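Local structure of kojibiose phosphorylase (Gut metagenome, 6W0P) at residues Phe359-Asn364 / Lys432-His437; Val423-Tyr428 / Phe595-Glu600; Glu450-Leu455 / Lys494-Tyr499. The protein is a carbohydrate-active enzyme of glycoside hydrolase family 65, with an N-terminal beta domain, a helical catalytic domain and a small C-terminal domain. All coordinates share one frame; numbering follows the deposited sequence.

Coming from the N-terminal beta domain, the chain enters the catalytic domain, the (alpha/alpha)6 barrel of family 65. Helix 351-361 ends in residues 359-364, the first half of contact 1. That loop closes at 432-437, at the end of helix 418-434. Contact 2 has already opened at 423-428 on the same helix and closes only at 595-600, so contacts 1 and 2 cross. Contact 3, between helices 437-458 and 487-504, lies nested within the long excursion closed by contact 2. Helix 418-434 is thus shared by contacts 1 and 2, while Phe-424 CZ, packed 3.4 Å from Lys-495 O, joins contact 2 to contact 3.

Contact 1 of 3, residues Phe359-Asn364 / Lys432-His437; sequences FYLYSN and KIYNDH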
loop_
_atom_site.group_PDB
_atom_site.type_symbol
_atom_site.label_atom_id
_atom_site.label_comp_id
_atom_site.label_asym_id
_atom_site.label_seq_id
_atom_site.Cartn_x
_atom_site.Cartn_y
_atom_site.Cartn_z
ATOM N N PHE A 359 -29.415 -18.659 7.112
ATOM C CA PHE A 359 -29.525 -20.094 7.477
ATOM C C PHE A 359 -29.881 -20.188 8.973
ATOM O O PHE A 359 -30.763 -20.991 9.350
ATOM C CB PHE A 359 -28.247 -20.865 7.142
ATOM C CG PHE A 359 -28.259 -22.261 7.703
ATOM C CD1 PHE A 359 -28.913 -23.284 7.037
ATOM C CD2 PHE A 359 -27.656 -22.544 8.915
ATOM C CE1 PHE A 359 -28.964 -24.561 7.577
ATOM C CE2 PHE A 359 -27.684 -23.827 9.446
ATOM C CZ PHE A 359 -28.339 -24.830 8.775
ATOM N N TYR A 360 -29.210 -19.407 9.822
ATOM C CA TYR A 360 -29.388 -19.479 11.303
ATOM C C TYR A 360 -30.748 -18.887 11.706
ATOM O O TYR A 360 -31.355 -19.414 12.633
ATOM C CB TYR A 360 -28.189 -18.875 12.046
ATOM C CG TYR A 360 -26.901 -19.588 11.712
ATOM C CD1 TYR A 360 -26.587 -20.817 12.277
ATOM C CD2 TYR A 360 -25.992 -19.036 10.820
ATOM C CE1 TYR A 360 -25.418 -21.486 11.946
ATOM C CE2 TYR A 360 -24.823 -19.694 10.473
ATOM C CZ TYR A 360 -24.532 -20.926 11.038
ATOM O OH TYR A 360 -23.370 -21.570 10.687
ATOM N N LEU A 361 -31.208 -17.838 11.022
ATOM C CA LEU A 361 -32.498 -17.158 11.300
ATOM C C LEU A 361 -33.646 -18.162 11.173
ATOM O O LEU A 361 -34.590 -18.048 11.938
ATOM C CB LEU A 361 -32.687 -15.986 10.336
ATOM C CG LEU A 361 -31.910 -14.722 10.685
ATOM C CD1 LEU A 361 -31.966 -13.728 9.539
ATOM C CD2 LEU A 361 -32.399 -14.087 11.983
ATOM N N TYR A 362 -33.539 -19.123 10.250
ATOM C CA TYR A 362 -34.622 -20.075 9.902
ATOM C C TYR A 362 -34.421 -21.436 10.574
ATOM O O TYR A 362 -35.291 -22.290 10.380
ATOM C CB TYR A 362 -34.737 -20.189 8.382
ATOM C CG TYR A 362 -35.387 -18.996 7.743
ATOM C CD1 TYR A 362 -36.760 -18.820 7.801
ATOM C CD2 TYR A 362 -34.629 -18.028 7.101
ATOM C CE1 TYR A 362 -37.357 -17.719 7.218
ATOM C CE2 TYR A 362 -35.211 -16.924 6.503
ATOM C CZ TYR A 362 -36.583 -16.764 6.580
ATOM O OH TYR A 362 -37.175 -15.665 6.028
ATOM N N SER A 363 -33.361 -21.629 11.360
ATOM C CA SER A 363 -33.058 -22.915 12.046
ATOM C C SER A 363 -32.821 -22.739 13.544
ATOM O O SER A 363 -33.104 -23.682 14.256
ATOM C CB SER A 363 -31.892 -23.647 11.425
ATOM O OG SER A 363 -30.676 -22.931 11.574
ATOM N N ASN A 364 -32.271 -21.630 14.022
ATOM C CA ASN A 364 -31.735 -21.582 15.410
ATOM C C ASN A 364 -31.650 -20.131 15.875
ATOM O O ASN A 364 -30.622 -19.474 15.616
ATOM C CB ASN A 364 -30.386 -22.295 15.464
ATOM C CG ASN A 364 -29.781 -22.411 16.845
ATOM O OD1 ASN A 364 -30.332 -21.880 17.810
ATOM N ND2 ASN A 364 -28.630 -23.090 16.926
ATOM N N LYS A 432 -37.007 -8.819 11.878
ATOM C CA LYS A 432 -38.024 -9.143 10.857
ATOM C C LYS A 432 -38.458 -10.612 11.007
ATOM O O LYS A 432 -39.619 -10.892 10.753
ATOM C CB LYS A 432 -37.488 -8.836 9.460
ATOM C CG LYS A 432 -38.477 -9.124 8.343
ATOM C CD LYS A 432 -37.816 -9.341 7.012
ATOM C CE LYS A 432 -37.862 -8.142 6.087
ATOM N NZ LYS A 432 -37.286 -8.496 4.762
ATOM N N ILE A 433 -37.574 -11.511 11.437
ATOM C CA ILE A 433 -37.924 -12.948 11.618
ATOM C C ILE A 433 -38.510 -13.177 13.021
ATOM O O ILE A 433 -39.430 -13.994 13.123
ATOM C CB ILE A 433 -36.704 -13.847 11.334
ATOM C CG1 ILE A 433 -36.112 -13.605 9.942
ATOM C CG2 ILE A 433 -37.062 -15.306 11.545
ATOM C CD1 ILE A 433 -37.107 -13.742 8.802
ATOM N N TYR A 434 -38.017 -12.497 14.059
ATOM C CA TYR A 434 -38.313 -12.835 15.481
ATOM C C TYR A 434 -38.946 -11.701 16.293
ATOM O O TYR A 434 -39.385 -11.973 17.435
ATOM C CB TYR A 434 -37.022 -13.232 16.177
ATOM C CG TYR A 434 -36.542 -14.573 15.711
ATOM C CD1 TYR A 434 -37.240 -15.717 16.054
ATOM C CD2 TYR A 434 -35.421 -14.692 14.906
ATOM C CE1 TYR A 434 -36.800 -16.962 15.639
ATOM C CE2 TYR A 434 -34.970 -15.927 14.487
ATOM C CZ TYR A 434 -35.663 -17.062 14.858
ATOM O OH TYR A 434 -35.237 -18.283 14.452
ATOM N N ASN A 435 -38.950 -10.480 15.765
ATOM C CA ASN A 435 -39.439 -9.262 16.463
ATOM C C ASN A 435 -39.146 -9.373 17.967
ATOM O O ASN A 435 -40.100 -9.319 18.758
ATOM C CB ASN A 435 -40.920 -9.042 16.159
ATOM C CG ASN A 435 -41.355 -7.649 16.548
ATOM O OD1 ASN A 435 -40.549 -6.869 17.049
ATOM N ND2 ASN A 435 -42.620 -7.332 16.315
ATOM N N ASP A 436 -37.865 -9.508 18.325
ATOM C CA ASP A 436 -37.362 -9.761 19.699
ATOM C C ASP A 436 -37.217 -8.421 20.431
ATOM O O ASP A 436 -36.134 -7.806 20.369
ATOM C CB ASP A 436 -36.052 -10.539 19.623
ATOM C CG ASP A 436 -35.412 -10.881 20.957
ATOM O OD1 ASP A 436 -35.822 -10.280 21.989
ATOM O OD2 ASP A 436 -34.480 -11.724 20.944
ATOM N N HIS A 437 -38.278 -7.993 21.122
ATOM C CA HIS A 437 -38.365 -6.666 21.795
ATOM C C HIS A 437 -37.207 -6.478 22.783
ATOM O O HIS A 437 -36.613 -5.385 22.777
ATOM C CB HIS A 437 -39.718 -6.498 22.485
ATOM C CG HIS A 437 -40.089 -5.075 22.716
ATOM N ND1 HIS A 437 -39.731 -4.400 23.864
ATOM C CD2 HIS A 437 -40.778 -4.206 21.954
ATOM C CE1 HIS A 437 -40.194 -3.172 23.806
ATOM N NE2 HIS A 437 -40.835 -3.028 22.647
#
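The Tyr-434 ring is approached at a slant, at its phenol end, by the Leu-361 carbonyl, and the Tyr-362 ring is met, also at a slant, by Ile-433 CD1. One face of the Tyr-434 ring carries Ile-433 CG2, 3.6 Å above the plane and displaced toward the rim. Within 359-364, Phe-359 CD2 sits over the centre of the Tyr-360 ring, and Ser-363 OG lies over a face of Phe-359, whose edge meets Tyr-360 CE1.

Ile-433 is the wedge between the two segments. Its CD1 lies 3.4 Å from Tyr-362 OH, the two side chains meeting at about a right angle. Ile-433 CG1 packs against Leu-361 CD1 at 4.2 Å, and Ile-433 CG2 reaches the carbonyl oxygen of Leu-361 at 3.7 Å. The other branch of that leucine, CD2, rests 4.0 Å from Tyr-434 CE2, which places one methyl against each of the two partners.

The polar link is the phenol of Tyr-434, which donates a weak hydrogen bond to Leu-361 O, 2.6 Å from OH to O. With chi1 at -72°, CG stands beside the backbone N, and the ring reaches over to this carbonyl in the last turn of helix 351-361. Ser-363 OG gives a hydrogen bond to Phe-359 O, 3.0 Å away, from 35° above the carbonyl plane.

The contact joins the C-terminal ends of helices 351-361 and 418-434 in the (alpha/alpha)6-barrel catalytic domain. Helix 365-376 packs beside both, with Ala-368 touching Leu-361 and Gln-365 touching Tyr-434, and the backbone of Tyr-362 hydrogen-bonds to Thr-708 of strand 702-709.

Contact 2 of 3, residues Val423-Tyr428 / Phe595-Glu600; sequences VFYAIY and FLYMEE
Tyr-425 and Tyr-428, a turn apart on helix 418-434 of the (alpha/alpha)6 barrel, form an aromatic cluster with Tyr-597, which lies just past the end of helix 590-596. Tyr-425 leaves its helix with CG anti to the backbone N (chi1 -171°), and its CB points at the other segment. Next along the ring, Tyr-425 CD1 lies 3.6 Å from Tyr-597 OH. Tyr-425 CE1 has Leu-596 CB 3.6 Å away and also sits over one face of the Tyr-597 ring; the two rings make an offset edge-to-face pair with planes at 83°. Over a face of the Tyr-425 ring comes Leu-596 CD2, a CH-pi contact 4.2 Å from the centroid. At the tip, OH points to Leu-596 O, but the modelled separation is too short to be taken at face value, so the exact length of this hydrogen bond is doubtful.

Tyr-597 OH continues on to Phe-424 CZ at 3.4 Å, and Lys-495 of helix 487-504 adds a cation-pi contact to the Tyr-597 ring. Near the plane of the Tyr-428 ring, a water accepts from Tyr-428 OH and donates to Leu-596 O, and also to Glu-599 OE2, 2.6 Å from the water oxygen.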
loop_
_atom_site.group_PDB
_atom_site.type_symbol
_atom_site.label_atom_id
_atom_site.label_comp_id
_atom_site.label_asym_id
_atom_site.label_seq_id
_atom_site.Cartn_x
_atom_site.Cartn_y
_atom_site.Cartn_z
ATOM N N VAL A 423 -24.040 -5.034 9.958
ATOM C CA VAL A 423 -24.578 -5.194 11.344
ATOM C C VAL A 423 -25.967 -4.547 11.410
ATOM O O VAL A 423 -26.869 -5.192 11.934
ATOM C CB VAL A 423 -23.600 -4.705 12.432
ATOM C CG1 VAL A 423 -24.170 -4.887 13.827
ATOM C CG2 VAL A 423 -22.260 -5.438 12.332
ATOM N N PHE A 424 -26.178 -3.359 10.842
ATOM C CA PHE A 424 -27.526 -2.734 10.816
ATOM C C PHE A 424 -28.517 -3.733 10.192
ATOM O O PHE A 424 -29.547 -4.062 10.831
ATOM C CB PHE A 424 -27.545 -1.412 10.058
ATOM C CG PHE A 424 -28.815 -1.252 9.264
ATOM C CD1 PHE A 424 -30.044 -1.172 9.905
ATOM C CD2 PHE A 424 -28.790 -1.221 7.884
ATOM C CE1 PHE A 424 -31.224 -1.104 9.178
ATOM C CE2 PHE A 424 -29.969 -1.136 7.156
ATOM C CZ PHE A 424 -31.187 -1.076 7.801
ATOM N N TYR A 425 -28.200 -4.258 9.005
ATOM C CA TYR A 425 -29.096 -5.183 8.265
ATOM C C TYR A 425 -29.357 -6.471 9.060
ATOM O O TYR A 425 -30.473 -6.956 8.984
ATOM C CB TYR A 425 -28.537 -5.520 6.885
ATOM C CG TYR A 425 -29.509 -6.280 6.034
ATOM C CD1 TYR A 425 -30.479 -5.626 5.308
ATOM C CD2 TYR A 425 -29.468 -7.667 5.963
ATOM C CE1 TYR A 425 -31.378 -6.322 4.520
ATOM C CE2 TYR A 425 -30.367 -8.376 5.192
ATOM C CZ TYR A 425 -31.327 -7.703 4.463
ATOM O OH TYR A 425 -32.209 -8.388 3.673
ATOM N N ALA A 426 -28.350 -7.053 9.715
ATOM C CA ALA A 426 -28.525 -8.238 10.583
ATOM C C ALA A 426 -29.544 -7.922 11.686
ATOM O O ALA A 426 -30.456 -8.738 11.874
ATOM C CB ALA A 426 -27.203 -8.696 11.162
ATOM N N ILE A 427 -29.419 -6.775 12.373
ATOM C CA ILE A 427 -30.373 -6.389 13.453
ATOM C C ILE A 427 -31.780 -6.366 12.855
ATOM O O ILE A 427 -32.674 -7.050 13.420
ATOM C CB ILE A 427 -29.978 -5.054 14.099
ATOM C CG1 ILE A 427 -28.723 -5.190 14.962
ATOM C CG2 ILE A 427 -31.133 -4.462 14.890
ATOM C CD1 ILE A 427 -28.021 -3.866 15.213
ATOM N N TYR A 428 -31.952 -5.639 11.748
ATOM C CA TYR A 428 -33.207 -5.513 10.966
ATOM C C TYR A 428 -33.738 -6.889 10.532
ATOM O O TYR A 428 -34.925 -7.184 10.731
ATOM C CB TYR A 428 -32.958 -4.609 9.764
ATOM C CG TYR A 428 -34.023 -4.649 8.702
ATOM C CD1 TYR A 428 -35.226 -3.974 8.851
ATOM C CD2 TYR A 428 -33.815 -5.346 7.522
ATOM C CE1 TYR A 428 -36.205 -4.015 7.867
ATOM C CE2 TYR A 428 -34.776 -5.382 6.523
ATOM C CZ TYR A 428 -35.975 -4.719 6.698
ATOM O OH TYR A 428 -36.890 -4.775 5.680
ATOM N N PHE A 595 -30.913 -7.452 -3.827
ATOM C CA PHE A 595 -31.165 -8.767 -3.177
ATOM C C PHE A 595 -31.631 -8.566 -1.727
ATOM O O PHE A 595 -32.629 -9.197 -1.337
ATOM C CB PHE A 595 -29.903 -9.624 -3.180
ATOM C CG PHE A 595 -29.958 -10.813 -2.261
ATOM C CD1 PHE A 595 -30.752 -11.908 -2.568
ATOM C CD2 PHE A 595 -29.147 -10.882 -1.142
ATOM C CE1 PHE A 595 -30.787 -13.015 -1.741
ATOM C CE2 PHE A 595 -29.177 -11.996 -0.311
ATOM C CZ PHE A 595 -30.009 -13.049 -0.603
ATOM N N LEU A 596 -30.934 -7.718 -0.950
ATOM C CA LEU A 596 -31.174 -7.601 0.521
ATOM C C LEU A 596 -32.568 -7.011 0.767
ATOM O O LEU A 596 -33.094 -7.129 1.909
ATOM C CB LEU A 596 -30.086 -6.759 1.193
ATOM C CG LEU A 596 -28.663 -7.329 1.173
ATOM C CD1 LEU A 596 -27.689 -6.314 1.758
ATOM C CD2 LEU A 596 -28.563 -8.657 1.933
ATOM N N TYR A 597 -33.125 -6.383 -0.263
ATOM C CA TYR A 597 -34.424 -5.668 -0.248
ATOM C C TYR A 597 -35.250 -6.047 -1.482
ATOM O O TYR A 597 -35.984 -5.173 -2.027
ATOM C CB TYR A 597 -34.157 -4.168 -0.138
ATOM C CG TYR A 597 -33.705 -3.736 1.230
ATOM C CD1 TYR A 597 -34.585 -3.634 2.297
ATOM C CD2 TYR A 597 -32.381 -3.416 1.442
ATOM C CE1 TYR A 597 -34.149 -3.234 3.554
ATOM C CE2 TYR A 597 -31.928 -3.009 2.682
ATOM C CZ TYR A 597 -32.810 -2.917 3.740
ATOM O OH TYR A 597 -32.289 -2.505 4.927
ATOM N N MET A 598 -35.181 -7.315 -1.890
ATOM C CA MET A 598 -35.857 -7.854 -3.109
ATOM C C MET A 598 -37.361 -7.533 -3.063
ATOM O O MET A 598 -37.954 -7.304 -4.136
ATOM C CB MET A 598 -35.653 -9.371 -3.236
ATOM C CG MET A 598 -36.199 -10.183 -2.058
ATOM S SD MET A 598 -36.063 -11.985 -2.251
ATOM C CE MET A 598 -34.327 -12.165 -2.667
ATOM N N GLU A 599 -37.955 -7.491 -1.861
ATOM C CA GLU A 599 -39.421 -7.270 -1.682
ATOM C C GLU A 599 -39.847 -5.880 -2.183
ATOM O O GLU A 599 -41.015 -5.737 -2.518
ATOM C CB GLU A 599 -39.874 -7.528 -0.236
ATOM C CG GLU A 599 -39.544 -6.430 0.779
ATOM C CD GLU A 599 -38.209 -6.593 1.485
ATOM O OE1 GLU A 599 -37.382 -7.455 1.028
ATOM O OE2 GLU A 599 -37.971 -5.854 2.475
ATOM N N GLU A 600 -38.957 -4.887 -2.267
ATOM C CA GLU A 600 -39.304 -3.484 -2.635
ATOM C C GLU A 600 -39.121 -3.228 -4.134
ATOM O O GLU A 600 -39.503 -2.126 -4.593
ATOM C CB GLU A 600 -38.424 -2.505 -1.864
ATOM C CG GLU A 600 -38.839 -2.368 -0.417
ATOM C CD GLU A 600 -37.744 -1.881 0.504
ATOM O OE1 GLU A 600 -36.798 -1.214 0.010
ATOM O OE2 GLU A 600 -37.843 -2.182 1.711
HETATM O O HOH W 1 -35.725 -6.524 3.508
#

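Contact 3 of 3, residues Glu450-Leu455 / Lys494-Tyr499; sequences EISKFL and KKCFQY
Ser-452 OG is held by its own helix, through a hydrogen bond with Leu-448 O one turn back, yet it also faces the neighbouring helix, where Cys-496 SG lies 3.5 Å away and Phe-497 CD1 4.1 Å. The thiol stands anti to its backbone N (chi1 -168°), which carries the sulfur into the notch between Ser-452 and Ile-451, whose CG2 it approaches to 4.0 Å. One step back along the same side chain, Cys-496 CB meets Leu-455 CD1 at 3.9 Å.

These residues belong to helices 437-458 and 487-504 of the (alpha/alpha)6-barrel domain, a pair running in roughly opposed senses: the axes of the segments 450-455 and 494-499 pass 9.9 Å apart with 135° between their N-to-C directions. Both helices present buried side chains here, and the closest CA atoms are those of Ser-452 and Phe-497.

Phe-497 works from the side of the interface. Its CB does not aim straight at the other helix, but the ring swings in, with Phe-497 CZ 3.7 Å from Leu-455 CB and the rim at CE1 meeting Ser-452 O near the ring plane. Met-528 and Ser-532 of helix 522-534 also pack on this phenylalanine. On another side of helix 437-458, Lys-453 NZ bridges to Glu-450 OE1 over 2.9 Å, on the syn side but 29° out of the carboxylate plane, and gives a further hydrogen bond to Cys-518 O.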
loop_
_atom_site.group_PDB
_atom_site.type_symbol
_atom_site.label_atom_id
_atom_site.label_comp_id
_atom_site.label_asym_id
_atom_site.label_seq_id
_atom_site.Cartn_x
_atom_site.Cartn_y
_atom_site.Cartn_z
ATOM N N GLU A 450 -25.037 3.924 17.546
ATOM C CA GLU A 450 -23.566 3.983 17.355
ATOM C C GLU A 450 -23.237 3.880 15.860
ATOM O O GLU A 450 -22.396 4.680 15.413
ATOM C CB GLU A 450 -22.842 2.905 18.168
ATOM C CG GLU A 450 -22.956 3.106 19.674
ATOM C CD GLU A 450 -22.294 4.348 20.260
ATOM O OE1 GLU A 450 -21.600 5.069 19.509
ATOM O OE2 GLU A 450 -22.510 4.607 21.467
ATOM N N ILE A 451 -23.859 2.952 15.114
ATOM C CA ILE A 451 -23.570 2.778 13.657
ATOM C C ILE A 451 -24.018 4.038 12.923
ATOM O O ILE A 451 -23.234 4.544 12.102
ATOM C CB ILE A 451 -24.218 1.517 13.062
ATOM C CG1 ILE A 451 -23.612 0.240 13.646
ATOM C CG2 ILE A 451 -24.134 1.534 11.544
ATOM C CD1 ILE A 451 -24.521 -0.950 13.514
ATOM N N SER A 452 -25.208 4.557 13.230
ATOM C CA SER A 452 -25.740 5.799 12.614
ATOM C C SER A 452 -24.779 6.964 12.878
ATOM O O SER A 452 -24.485 7.691 11.934
ATOM C CB SER A 452 -27.146 6.081 13.061
ATOM O OG SER A 452 -27.979 4.988 12.716
ATOM N N LYS A 453 -24.279 7.114 14.103
ATOM C CA LYS A 453 -23.280 8.168 14.455
ATOM C C LYS A 453 -22.054 8.085 13.535
ATOM O O LYS A 453 -21.599 9.138 13.037
ATOM C CB LYS A 453 -22.843 8.006 15.908
ATOM C CG LYS A 453 -23.768 8.664 16.910
ATOM C CD LYS A 453 -23.439 8.324 18.350
ATOM C CE LYS A 453 -22.058 8.737 18.815
ATOM N NZ LYS A 453 -21.639 7.934 19.993
ATOM N N PHE A 454 -21.510 6.885 13.311
ATOM C CA PHE A 454 -20.356 6.702 12.393
ATOM C C PHE A 454 -20.740 7.142 10.979
ATOM O O PHE A 454 -19.997 7.911 10.371
ATOM C CB PHE A 454 -19.862 5.261 12.413
ATOM C CG PHE A 454 -18.897 4.953 11.308
ATOM C CD1 PHE A 454 -17.694 5.630 11.221
ATOM C CD2 PHE A 454 -19.194 3.989 10.357
ATOM C CE1 PHE A 454 -16.801 5.347 10.198
ATOM C CE2 PHE A 454 -18.299 3.715 9.339
ATOM C CZ PHE A 454 -17.105 4.388 9.265
ATOM N N LEU A 455 -21.901 6.698 10.495
ATOM C CA LEU A 455 -22.338 6.949 9.100
ATOM C C LEU A 455 -22.518 8.456 8.896
ATOM O O LEU A 455 -22.195 8.936 7.796
ATOM C CB LEU A 455 -23.620 6.170 8.808
ATOM C CG LEU A 455 -23.453 4.664 8.642
ATOM C CD1 LEU A 455 -24.787 4.013 8.284
ATOM C CD2 LEU A 455 -22.403 4.318 7.590
ATOM N N LYS A 494 -28.830 5.106 4.266
ATOM C CA LYS A 494 -30.200 5.677 4.306
ATOM C C LYS A 494 -31.143 4.660 4.961
ATOM O O LYS A 494 -31.919 5.085 5.842
ATOM C CB LYS A 494 -30.647 6.080 2.907
ATOM C CG LYS A 494 -31.968 6.830 2.865
ATOM C CD LYS A 494 -32.420 7.274 1.479
ATOM C CE LYS A 494 -33.767 7.971 1.540
ATOM N NZ LYS A 494 -33.969 8.850 0.365
ATOM N N LYS A 495 -31.018 3.363 4.643
ATOM C CA LYS A 495 -31.848 2.311 5.289
ATOM C C LYS A 495 -31.538 2.251 6.788
ATOM O O LYS A 495 -32.474 2.052 7.571
ATOM C CB LYS A 495 -31.657 0.935 4.652
ATOM C CG LYS A 495 -32.354 0.737 3.315
ATOM C CD LYS A 495 -33.868 0.737 3.419
ATOM C CE LYS A 495 -34.520 0.081 2.227
ATOM N NZ LYS A 495 -35.990 0.258 2.246
ATOM N N CYS A 496 -30.281 2.396 7.186
ATOM C CA CYS A 496 -29.908 2.432 8.620
ATOM C C CYS A 496 -30.619 3.614 9.303
ATOM O O CYS A 496 -31.250 3.411 10.356
ATOM C CB CYS A 496 -28.410 2.558 8.823
ATOM S SG CYS A 496 -27.966 2.257 10.553
ATOM N N PHE A 497 -30.568 4.799 8.694
ATOM C CA PHE A 497 -31.116 6.045 9.286
ATOM C C PHE A 497 -32.622 5.885 9.490
ATOM O O PHE A 497 -33.107 6.231 10.571
ATOM C CB PHE A 497 -30.811 7.262 8.409
ATOM C CG PHE A 497 -29.349 7.608 8.303
ATOM C CD1 PHE A 497 -28.464 7.259 9.302
ATOM C CD2 PHE A 497 -28.872 8.292 7.198
ATOM C CE1 PHE A 497 -27.121 7.562 9.193
ATOM C CE2 PHE A 497 -27.528 8.602 7.090
ATOM C CZ PHE A 497 -26.656 8.253 8.100
ATOM N N GLN A 498 -33.323 5.362 8.483
ATOM C CA GLN A 498 -34.802 5.242 8.509
ATOM C C GLN A 498 -35.211 4.171 9.525
ATOM O O GLN A 498 -36.194 4.398 10.241
ATOM C CB GLN A 498 -35.335 4.969 7.113
ATOM C CG GLN A 498 -35.128 6.139 6.166
ATOM C CD GLN A 498 -35.537 5.765 4.763
ATOM O OE1 GLN A 498 -35.426 4.608 4.361
ATOM N NE2 GLN A 498 -36.014 6.748 4.010
ATOM N N TYR A 499 -34.455 3.083 9.676
ATOM C CA TYR A 499 -34.789 2.056 10.696
ATOM C C TYR A 499 -34.645 2.652 12.105
ATOM O O TYR A 499 -35.529 2.419 12.953
ATOM C CB TYR A 499 -33.945 0.790 10.542
ATOM C CG TYR A 499 -34.425 -0.380 11.364
ATOM C CD1 TYR A 499 -35.744 -0.815 11.303
ATOM C CD2 TYR A 499 -33.561 -1.059 12.204
ATOM C CE1 TYR A 499 -36.192 -1.895 12.051
ATOM C CE2 TYR A 499 -33.987 -2.144 12.953
ATOM C CZ TYR A 499 -35.305 -2.561 12.883
ATOM O OH TYR A 499 -35.716 -3.627 13.636
#